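Local coordinates for putative secreted lipase (Streptomyces sp. W007, PDB 5H6B), which probably hydrolyses the ester bonds of triacylglycerols as a thermostable secreted lipase of the alpha/beta-hydrolase fold, at residues A[34-42]-A[71-79]; A[60-68]-A[83-94]. One frame throughout, in Å; residues are numbered along the deposited sequence.

Contact 1: A[34-42]-A[71-79]. With ZN (zinc ion), chain C.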
loop_
_atom_site.group_PDB
_atom_site.type_symbol
_atom_site.label_atom_id
_atom_site.label_comp_id
_atom_site.label_asym_id
_atom_site.label_seq_id
_atom_site.Cartn_x
_atom_site.Cartn_y
_atom_site.Cartn_z
ATOM N N LEU A 34 0.756 -7.379 -0.059
ATOM C CA LEU A 34 1.406 -6.175 -0.527
ATOM C C LEU A 34 0.718 -5.657 -1.794
ATOM O O LEU A 34 0.425 -6.433 -2.705
ATOM C CB LEU A 34 2.870 -6.458 -0.816
ATOM C CG LEU A 34 3.721 -7.040 0.317
ATOM C CD1 LEU A 34 5.174 -7.139 -0.135
ATOM C CD2 LEU A 34 3.620 -6.228 1.594
ATOM N N VAL A 35 0.450 -4.346 -1.829
ATOM C CA VAL A 35 -0.364 -3.715 -2.871
ATOM C C VAL A 35 0.429 -2.551 -3.452
ATOM O O VAL A 35 0.576 -1.495 -2.806
ATOM C CB VAL A 35 -1.716 -3.211 -2.314
ATOM C CG1 VAL A 35 -2.627 -2.720 -3.442
ATOM C CG2 VAL A 35 -2.424 -4.314 -1.558
ATOM N N HIS A 36 0.955 -2.755 -4.665
ATOM C CA HIS A 36 1.851 -1.771 -5.306
ATOM C C HIS A 36 1.179 -0.452 -5.658
ATOM O O HIS A 36 -0.017 -0.329 -5.583
ATOM C CB HIS A 36 2.472 -2.369 -6.582
ATOM C CG HIS A 36 1.471 -2.704 -7.624
ATOM N ND1 HIS A 36 0.829 -1.747 -8.378
ATOM C CD2 HIS A 36 0.981 -3.897 -8.022
ATOM C CE1 HIS A 36 -0.021 -2.343 -9.197
ATOM N NE2 HIS A 36 0.063 -3.647 -9.005
ATOM N N GLY A 37 1.959 0.490 -6.147
ATOM C CA GLY A 37 1.492 1.814 -6.502
ATOM C C GLY A 37 1.297 1.942 -7.988
ATOM O O GLY A 37 1.245 0.937 -8.724
ATOM N N THR A 38 1.146 3.185 -8.418
ATOM C CA THR A 38 0.892 3.483 -9.820
ATOM C C THR A 38 2.140 3.163 -10.603
ATOM O O THR A 38 3.236 3.447 -10.160
ATOM C CB THR A 38 0.487 4.965 -9.999
ATOM O OG1 THR A 38 -0.635 5.250 -9.151
ATOM C CG2 THR A 38 0.094 5.251 -11.427
ATOM N N PHE A 39 1.972 2.530 -11.754
ATOM C CA PHE A 39 3.090 2.064 -12.603
ATOM C C PHE A 39 3.935 0.947 -12.004
ATOM O O PHE A 39 5.030 0.705 -12.493
ATOM C CB PHE A 39 4.056 3.191 -13.024
ATOM C CG PHE A 39 3.387 4.440 -13.515
ATOM C CD1 PHE A 39 2.402 4.385 -14.487
ATOM C CD2 PHE A 39 3.790 5.683 -13.041
ATOM C CE1 PHE A 39 1.814 5.546 -14.967
ATOM C CE2 PHE A 39 3.194 6.850 -13.506
ATOM C CZ PHE A 39 2.202 6.778 -14.476
ATOM N N GLY A 40 3.440 0.267 -10.975
ATOM C CA GLY A 40 4.193 -0.769 -10.294
ATOM C C GLY A 40 3.624 -2.136 -10.602
ATOM O O GLY A 40 2.609 -2.264 -11.291
ATOM N N ASN A 41 4.271 -3.158 -10.057
ATOM C CA ASN A 41 3.783 -4.526 -10.149
ATOM C C ASN A 41 4.098 -5.305 -8.872
ATOM O O ASN A 41 4.753 -4.791 -7.944
ATOM C CB ASN A 41 4.391 -5.208 -11.394
ATOM C CG ASN A 41 5.897 -5.281 -11.328
ATOM O OD1 ASN A 41 6.446 -5.913 -10.440
ATOM N ND2 ASN A 41 6.572 -4.619 -12.256
ATOM N N SER A 42 3.649 -6.557 -8.862
ATOM C CA SER A 42 3.755 -7.448 -7.712
ATOM C C SER A 42 5.158 -7.800 -7.268
ATOM O O SER A 42 5.322 -8.260 -6.125
ATOM C CB SER A 42 3.031 -8.757 -8.003
ATOM O OG SER A 42 3.696 -9.437 -9.033
ATOM N N VAL A 71 0.710 -3.125 -21.873
ATOM C CA VAL A 71 1.627 -2.388 -20.992
ATOM C C VAL A 71 2.089 -3.305 -19.844
ATOM O O VAL A 71 1.614 -3.168 -18.691
ATOM C CB VAL A 71 0.961 -1.102 -20.412
ATOM C CG1 VAL A 71 1.999 -0.248 -19.682
ATOM C CG2 VAL A 71 0.275 -0.291 -21.512
ATOM N N PRO A 72 3.002 -4.257 -20.143
ATOM C CA PRO A 72 3.602 -5.054 -19.063
ATOM C C PRO A 72 4.453 -4.207 -18.105
ATOM O O PRO A 72 4.917 -3.116 -18.469
ATOM C CB PRO A 72 4.498 -6.070 -19.798
ATOM C CG PRO A 72 4.144 -5.958 -21.242
ATOM C CD PRO A 72 3.598 -4.579 -21.454
ATOM N N PHE A 73 4.616 -4.718 -16.884
ATOM C CA PHE A 73 5.408 -4.099 -15.822
ATOM C C PHE A 73 4.756 -2.918 -15.088
ATOM O O PHE A 73 4.946 -2.811 -13.896
ATOM C CB PHE A 73 6.813 -3.729 -16.297
ATOM C CG PHE A 73 7.576 -4.889 -16.866
ATOM C CD1 PHE A 73 7.929 -5.958 -16.051
ATOM C CD2 PHE A 73 7.948 -4.915 -18.217
ATOM C CE1 PHE A 73 8.632 -7.040 -16.564
ATOM C CE2 PHE A 73 8.640 -5.996 -18.745
ATOM C CZ PHE A 73 8.991 -7.057 -17.914
ATOM N N PHE A 74 4.006 -2.059 -15.783
ATOM C CA PHE A 74 3.496 -0.794 -15.237
ATOM C C PHE A 74 1.982 -0.852 -15.062
ATOM O O PHE A 74 1.234 -0.626 -16.019
ATOM C CB PHE A 74 3.862 0.376 -16.146
ATOM C CG PHE A 74 5.312 0.398 -16.573
ATOM C CD1 PHE A 74 6.319 0.642 -15.649
ATOM C CD2 PHE A 74 5.665 0.172 -17.904
ATOM C CE1 PHE A 74 7.657 0.680 -16.040
ATOM C CE2 PHE A 74 6.995 0.210 -18.310
ATOM C CZ PHE A 74 7.997 0.470 -17.380
ATOM N N HIS A 75 1.531 -1.181 -13.845
ATOM C CA HIS A 75 0.098 -1.379 -13.572
ATOM C C HIS A 75 -0.484 -0.227 -12.741
ATOM O O HIS A 75 0.088 0.858 -12.730
ATOM C CB HIS A 75 -0.121 -2.746 -12.921
ATOM C CG HIS A 75 0.634 -3.848 -13.587
ATOM N ND1 HIS A 75 0.685 -3.975 -14.953
ATOM C CD2 HIS A 75 1.341 -4.885 -13.084
ATOM C CE1 HIS A 75 1.398 -5.042 -15.267
ATOM N NE2 HIS A 75 1.809 -5.611 -14.151
ATOM N N GLY A 76 -1.631 -0.440 -12.099
ATOM C CA GLY A 76 -2.369 0.644 -11.470
ATOM C C GLY A 76 -2.936 1.633 -12.464
ATOM O O GLY A 76 -3.102 2.808 -12.135
ATOM N N LEU A 77 -3.243 1.166 -13.677
ATOM C CA LEU A 77 -3.725 2.033 -14.746
ATOM C C LEU A 77 -5.208 1.914 -15.079
ATOM O O LEU A 77 -5.787 2.861 -15.598
ATOM C CB LEU A 77 -2.918 1.794 -16.016
ATOM C CG LEU A 77 -1.424 2.061 -15.915
ATOM C CD1 LEU A 77 -0.801 1.845 -17.281
ATOM C CD2 LEU A 77 -1.145 3.465 -15.397
ATOM N N GLY A 78 -5.819 0.774 -14.797
ATOM C CA GLY A 78 -7.244 0.609 -14.993
ATOM C C GLY A 78 -8.094 1.269 -13.908
ATOM O O GLY A 78 -7.566 1.851 -12.949
ATOM N N PRO A 79 -9.425 1.196 -14.061
ATOM C CA PRO A 79 -10.318 1.846 -13.111
ATOM C C PRO A 79 -10.127 1.327 -11.696
ATOM O O PRO A 79 -10.040 0.115 -11.484
ATOM C CB PRO A 79 -11.717 1.504 -13.640
ATOM C CG PRO A 79 -11.530 1.244 -15.086
ATOM C CD PRO A 79 -10.153 0.653 -15.223
HETATM ZN ZN ZN C . 2.454 -7.641 -13.900
#

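Contact 2: A[60-68]-A[83-94]. With ZN (zinc ion), chain C.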
loop_
_atom_site.group_PDB
_atom_site.type_symbol
_atom_site.label_atom_id
_atom_site.label_comp_id
_atom_site.label_asym_id
_atom_site.label_seq_id
_atom_site.Cartn_x
_atom_site.Cartn_y
_atom_site.Cartn_z
ATOM N N VAL A 60 4.098 -13.882 3.032
ATOM C CA VAL A 60 3.873 -12.627 2.286
ATOM C C VAL A 60 3.302 -12.957 0.899
ATOM O O VAL A 60 3.669 -13.953 0.287
ATOM C CB VAL A 60 5.186 -11.813 2.171
ATOM C CG1 VAL A 60 4.964 -10.494 1.434
ATOM C CG2 VAL A 60 5.777 -11.567 3.551
ATOM N N PHE A 61 2.369 -12.141 0.437
ATOM C CA PHE A 61 1.754 -12.293 -0.878
ATOM C C PHE A 61 1.657 -10.920 -1.518
ATOM O O PHE A 61 1.494 -9.924 -0.806
ATOM C CB PHE A 61 0.360 -12.902 -0.758
ATOM C CG PHE A 61 0.369 -14.311 -0.249
ATOM C CD1 PHE A 61 0.422 -14.571 1.120
ATOM C CD2 PHE A 61 0.355 -15.392 -1.142
ATOM C CE1 PHE A 61 0.457 -15.871 1.589
ATOM C CE2 PHE A 61 0.388 -16.691 -0.672
ATOM C CZ PHE A 61 0.435 -16.931 0.694
ATOM N N SER A 62 1.785 -10.861 -2.843
ATOM C CA SER A 62 1.707 -9.590 -3.573
ATOM C C SER A 62 0.961 -9.783 -4.873
ATOM O O SER A 62 1.225 -10.738 -5.585
ATOM C CB SER A 62 3.108 -9.071 -3.851
ATOM O OG SER A 62 3.812 -9.953 -4.713
ATOM N N LEU A 63 0.023 -8.892 -5.174
ATOM C CA LEU A 63 -0.796 -8.998 -6.392
ATOM C C LEU A 63 -0.441 -7.959 -7.425
ATOM O O LEU A 63 0.069 -6.876 -7.095
ATOM C CB LEU A 63 -2.290 -8.822 -6.068
ATOM C CG LEU A 63 -2.921 -7.408 -6.041
ATOM C CD1 LEU A 63 -4.441 -7.463 -6.000
ATOM C CD2 LEU A 63 -2.392 -6.588 -4.871
ATOM N N ASP A 64 -0.803 -8.269 -8.665
ATOM C CA ASP A 64 -0.837 -7.305 -9.757
ATOM C C ASP A 64 -2.263 -6.787 -9.871
ATOM O O ASP A 64 -3.171 -7.565 -9.780
ATOM C CB ASP A 64 -0.481 -8.008 -11.074
ATOM C CG ASP A 64 0.952 -7.809 -11.502
ATOM O OD1 ASP A 64 1.776 -7.216 -10.778
ATOM O OD2 ASP A 64 1.246 -8.230 -12.634
ATOM N N TYR A 65 -2.466 -5.505 -10.154
ATOM C CA TYR A 65 -3.821 -4.923 -10.238
ATOM C C TYR A 65 -3.768 -3.757 -11.205
ATOM O O TYR A 65 -2.731 -3.127 -11.304
ATOM C CB TYR A 65 -4.356 -4.482 -8.851
ATOM C CG TYR A 65 -3.773 -3.194 -8.283
ATOM C CD1 TYR A 65 -4.217 -1.948 -8.723
ATOM C CD2 TYR A 65 -2.788 -3.221 -7.308
ATOM C CE1 TYR A 65 -3.696 -0.771 -8.219
ATOM C CE2 TYR A 65 -2.257 -2.046 -6.797
ATOM C CZ TYR A 65 -2.718 -0.817 -7.254
ATOM O OH TYR A 65 -2.211 0.378 -6.772
ATOM N N GLY A 66 -4.867 -3.473 -11.910
ATOM C CA GLY A 66 -4.947 -2.319 -12.798
ATOM C C GLY A 66 -4.116 -2.481 -14.051
ATOM O O GLY A 66 -3.690 -1.481 -14.641
ATOM N N GLN A 67 -3.883 -3.728 -14.473
ATOM C CA GLN A 67 -3.122 -3.967 -15.701
ATOM C C GLN A 67 -3.857 -3.391 -16.902
ATOM O O GLN A 67 -5.066 -3.435 -16.950
ATOM C CB GLN A 67 -2.882 -5.441 -15.947
ATOM C CG GLN A 67 -2.127 -6.142 -14.839
ATOM C CD GLN A 67 -3.053 -6.932 -13.940
ATOM O OE1 GLN A 67 -4.066 -6.404 -13.462
ATOM N NE2 GLN A 67 -2.708 -8.190 -13.681
ATOM N N LEU A 68 -3.113 -2.825 -17.847
ATOM C CA LEU A 68 -3.677 -2.360 -19.114
ATOM C C LEU A 68 -3.064 -3.212 -20.239
ATOM O O LEU A 68 -1.838 -3.346 -20.296
ATOM C CB LEU A 68 -3.387 -0.867 -19.325
ATOM C CG LEU A 68 -4.513 -0.033 -19.946
ATOM C CD1 LEU A 68 -5.802 -0.078 -19.120
ATOM C CD2 LEU A 68 -4.034 1.403 -20.112
ATOM N N SER A 83 -9.868 -2.360 -9.777
ATOM C CA SER A 83 -8.663 -2.763 -9.044
ATOM C C SER A 83 -8.983 -3.285 -7.631
ATOM O O SER A 83 -8.415 -4.298 -7.175
ATOM C CB SER A 83 -7.655 -1.619 -8.994
ATOM O OG SER A 83 -7.085 -1.388 -10.278
ATOM N N ALA A 84 -9.903 -2.606 -6.956
ATOM C CA ALA A 84 -10.367 -3.038 -5.641
ATOM C C ALA A 84 -11.046 -4.400 -5.696
ATOM O O ALA A 84 -10.938 -5.167 -4.744
ATOM C CB ALA A 84 -11.306 -1.998 -5.036
ATOM N N GLU A 85 -11.738 -4.700 -6.798
ATOM C CA GLU A 85 -12.341 -6.027 -6.975
ATOM C C GLU A 85 -11.279 -7.090 -7.173
ATOM O O GLU A 85 -11.409 -8.182 -6.630
ATOM C CB GLU A 85 -13.376 -6.053 -8.112
ATOM C CG GLU A 85 -14.008 -7.426 -8.424
ATOM C CD GLU A 85 -14.551 -8.200 -7.202
ATOM O OE1 GLU A 85 -15.069 -7.575 -6.238
ATOM O OE2 GLU A 85 -14.462 -9.458 -7.209
ATOM N N GLN A 86 -10.212 -6.783 -7.912
ATOM C CA GLN A 86 -9.076 -7.735 -8.035
ATOM C C GLN A 86 -8.460 -8.054 -6.669
ATOM O O GLN A 86 -8.095 -9.201 -6.379
ATOM C CB GLN A 86 -7.983 -7.187 -8.946
ATOM C CG GLN A 86 -8.374 -7.027 -10.392
ATOM C CD GLN A 86 -7.281 -6.352 -11.177
ATOM O OE1 GLN A 86 -7.138 -5.134 -11.153
ATOM N NE2 GLN A 86 -6.493 -7.142 -11.874
ATOM N N LEU A 87 -8.339 -7.015 -5.845
ATOM C CA LEU A 87 -7.823 -7.146 -4.481
ATOM C C LEU A 87 -8.732 -8.058 -3.650
ATOM O O LEU A 87 -8.240 -8.930 -2.921
ATOM C CB LEU A 87 -7.687 -5.757 -3.825
ATOM C CG LEU A 87 -7.300 -5.709 -2.347
ATOM C CD1 LEU A 87 -5.920 -6.306 -2.142
ATOM C CD2 LEU A 87 -7.367 -4.287 -1.806
ATOM N N ASP A 88 -10.044 -7.844 -3.785
ATOM C CA ASP A 88 -11.077 -8.684 -3.153
ATOM C C ASP A 88 -10.861 -10.173 -3.435
ATOM O O ASP A 88 -10.678 -10.962 -2.490
ATOM C CB ASP A 88 -12.477 -8.229 -3.610
ATOM C CG ASP A 88 -13.621 -8.846 -2.800
ATOM O OD1 ASP A 88 -13.396 -9.727 -1.926
ATOM O OD2 ASP A 88 -14.766 -8.424 -3.067
ATOM N N VAL A 89 -10.854 -10.537 -4.721
ATOM C CA VAL A 89 -10.582 -11.928 -5.165
ATOM C C VAL A 89 -9.236 -12.435 -4.622
ATOM O O VAL A 89 -9.131 -13.572 -4.130
ATOM C CB VAL A 89 -10.590 -12.038 -6.715
ATOM C CG1 VAL A 89 -10.014 -13.369 -7.196
ATOM C CG2 VAL A 89 -12.001 -11.836 -7.260
ATOM N N PHE A 90 -8.212 -11.588 -4.696
ATOM C CA PHE A 90 -6.866 -11.984 -4.256
ATOM C C PHE A 90 -6.792 -12.278 -2.747
ATOM O O PHE A 90 -6.174 -13.270 -2.345
ATOM C CB PHE A 90 -5.833 -10.931 -4.669
ATOM C CG PHE A 90 -4.408 -11.355 -4.445
ATOM C CD1 PHE A 90 -3.731 -12.084 -5.402
ATOM C CD2 PHE A 90 -3.740 -11.021 -3.264
ATOM C CE1 PHE A 90 -2.416 -12.470 -5.203
ATOM C CE2 PHE A 90 -2.425 -11.395 -3.063
ATOM C CZ PHE A 90 -1.761 -12.126 -4.037
ATOM N N VAL A 91 -7.410 -11.437 -1.918
ATOM C CA VAL A 91 -7.428 -11.682 -0.467
ATOM C C VAL A 91 -8.181 -12.986 -0.137
ATOM O O VAL A 91 -7.709 -13.771 0.680
ATOM C CB VAL A 91 -8.012 -10.495 0.347
ATOM C CG1 VAL A 91 -8.172 -10.866 1.823
ATOM C CG2 VAL A 91 -7.122 -9.265 0.234
ATOM N N ASP A 92 -9.334 -13.205 -0.773
ATOM C CA ASP A 92 -10.102 -14.455 -0.600
ATOM C C ASP A 92 -9.233 -15.672 -0.925
ATOM O O ASP A 92 -9.178 -16.622 -0.151
ATOM C CB ASP A 92 -11.384 -14.455 -1.459
ATOM C CG ASP A 92 -12.445 -13.453 -0.962
ATOM O OD1 ASP A 92 -12.480 -13.134 0.244
ATOM O OD2 ASP A 92 -13.266 -12.980 -1.783
ATOM N N LYS A 93 -8.518 -15.599 -2.041
ATOM C CA LYS A 93 -7.601 -16.662 -2.488
ATOM C C LYS A 93 -6.444 -16.933 -1.521
ATOM O O LYS A 93 -6.038 -18.089 -1.327
ATOM C CB LYS A 93 -7.070 -16.288 -3.874
ATOM C CG LYS A 93 -6.108 -17.260 -4.544
ATOM C CD LYS A 93 -5.652 -16.730 -5.902
ATOM C CE LYS A 93 -6.837 -16.377 -6.801
ATOM N NZ LYS A 93 -6.494 -16.387 -8.245
ATOM N N VAL A 94 -5.912 -15.874 -0.917
ATOM C CA VAL A 94 -4.842 -16.009 0.091
ATOM C C VAL A 94 -5.393 -16.611 1.406
ATOM O O VAL A 94 -4.726 -17.436 2.057
ATOM C CB VAL A 94 -4.126 -14.644 0.346
ATOM C CG1 VAL A 94 -3.149 -14.721 1.508
ATOM C CG2 VAL A 94 -3.385 -14.172 -0.900
HETATM ZN ZN ZN C . 2.454 -7.641 -13.900
#

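Contact 1: A[34-42]-A[71-79]
Asn-41 and His-75 meet through their first torsions: Asn-41 CG sits between its own backbone N and carbonyl carbon (chi1 61°), which carries the amide to Phe-73 O, while His-75 CG lies beside the backbone N and anti to the carbonyl carbon (chi1 -45°), which brings the ring against Asn-41, with His-75 CD2 3.5 Å from Asn-41 CB. The bond from Asn-41 ND2 to Phe-73 O is 2.9 Å long and nearly straight (163°), lying in the carbonyl plane on a lone pair. Asn-41 OD1 turns instead to the backbone N atoms of Ile-43 and Asp-44, fixing the rotation of the amide. Two backbone bonds tie the loops together: Phe-39 N to His-75 O, 2.7 Å, and His-75 N to Gly-40 O, 3.0 Å. Phe-39 O meets the Phe-74 ring at its edge, 3.4 Å from Phe-74 CD1. Farther along, Leu-77 CD2 approaches Phe-39 CE1 to 3.6 Å, the two side chains crossing at about a right angle. Gly-76, at positive phi, lies against Thr-38, whose OG1 bonds to Gln-170 and Gln-110. The type II turn from Gly-37 to Gly-40 begins at the glycine of the His-Gly pair (His-36, Gly-37) after strand 32-35, where lipases of this fold commonly form the oxyanion hole. His-75 NE2 binds zinc at 2.1 Å, with Asp-64 as a second protein ligand. Backbone bonds and the Asn-41 amide thus hold 71-79 to 34-42, while the metal ties His-75 to Asp-64 of 60-68.

Contact 2: A[60-68]-A[83-94]
Phe-61 turns one ring face to Val-94, whose CG1 stands 3.6 Å from Phe-61 CD1 and is offset toward the rim. Phe-61 CB meets the edge of the Phe-90 ring, 3.9 Å from Phe-90 CE2, and the Phe-61 ring also packs against Tyr-20. At Ser-62 the backbone takes part, the carbonyl O lying 3.6 Å from Phe-90 CZ. Leu-63 makes the central apolar contact: its CB is 3.5 Å from the centroid of the Phe-90 ring and 8° off the normal, a CH-pi contact over the middle of the face, while CD1 reaches past it to Leu-87 CA at 3.7 Å. This is one leg of the beta-alpha-beta crossover of an alpha/beta hydrolase, in which helix 80-98 runs back along strand 59-63 before strand 103-108 begins; strand 60-63 and helix 83-94 lie at 152° to each other. Next, Asp-64 leads away from the helix, its OD2 a zinc ligand and its OD1 taking the N-H of Ser-42. Tyr-65 meets Ser-83 OG at its ring edge, 3.3 Å from Tyr-65 CD1, and sends its OH to His-36 O. From the helix, Gln-86, extended beyond CG (chi2 174°), carries its amide to the loop at Gly-66, where OE1 accepts from Gly-66 N at 2.9 Å in the carbonyl plane. Gln-67, bent at chi2, curls back so that its OE1 receives Gln-86 NE2 at 3.0 Å, the two amides nearly coplanar. With an alanine in place of Gln-86, Gly-66 N and Gln-67 OE1 would probably lose their partners and a gap would open under Tyr-65 CB.

Overall arrangement
Contact 1 and contact 2 are both largely buried, their centres about 11 Å apart. Contact 1 is made by the loop that follows strand 32-35, contact 2 by strand 59-63, its neighbour in the sheet, and the residues just after it. Contact 2 is a helix-on-strand interface, apolar along its length and polar toward Gly-66 and Gln-67; contact 1 joins two irregular loops and depends more on backbone and amide hydrogen bonds. Each has a more exposed margin, at Phe-73 in one and Gln-67 in the other. The two meet where 34-42 and 60-68 run together: Tyr-65 stacks on His-36, Ser-62 OG pairs with Ser-42 O, and one zinc ion takes a ligand from each contact.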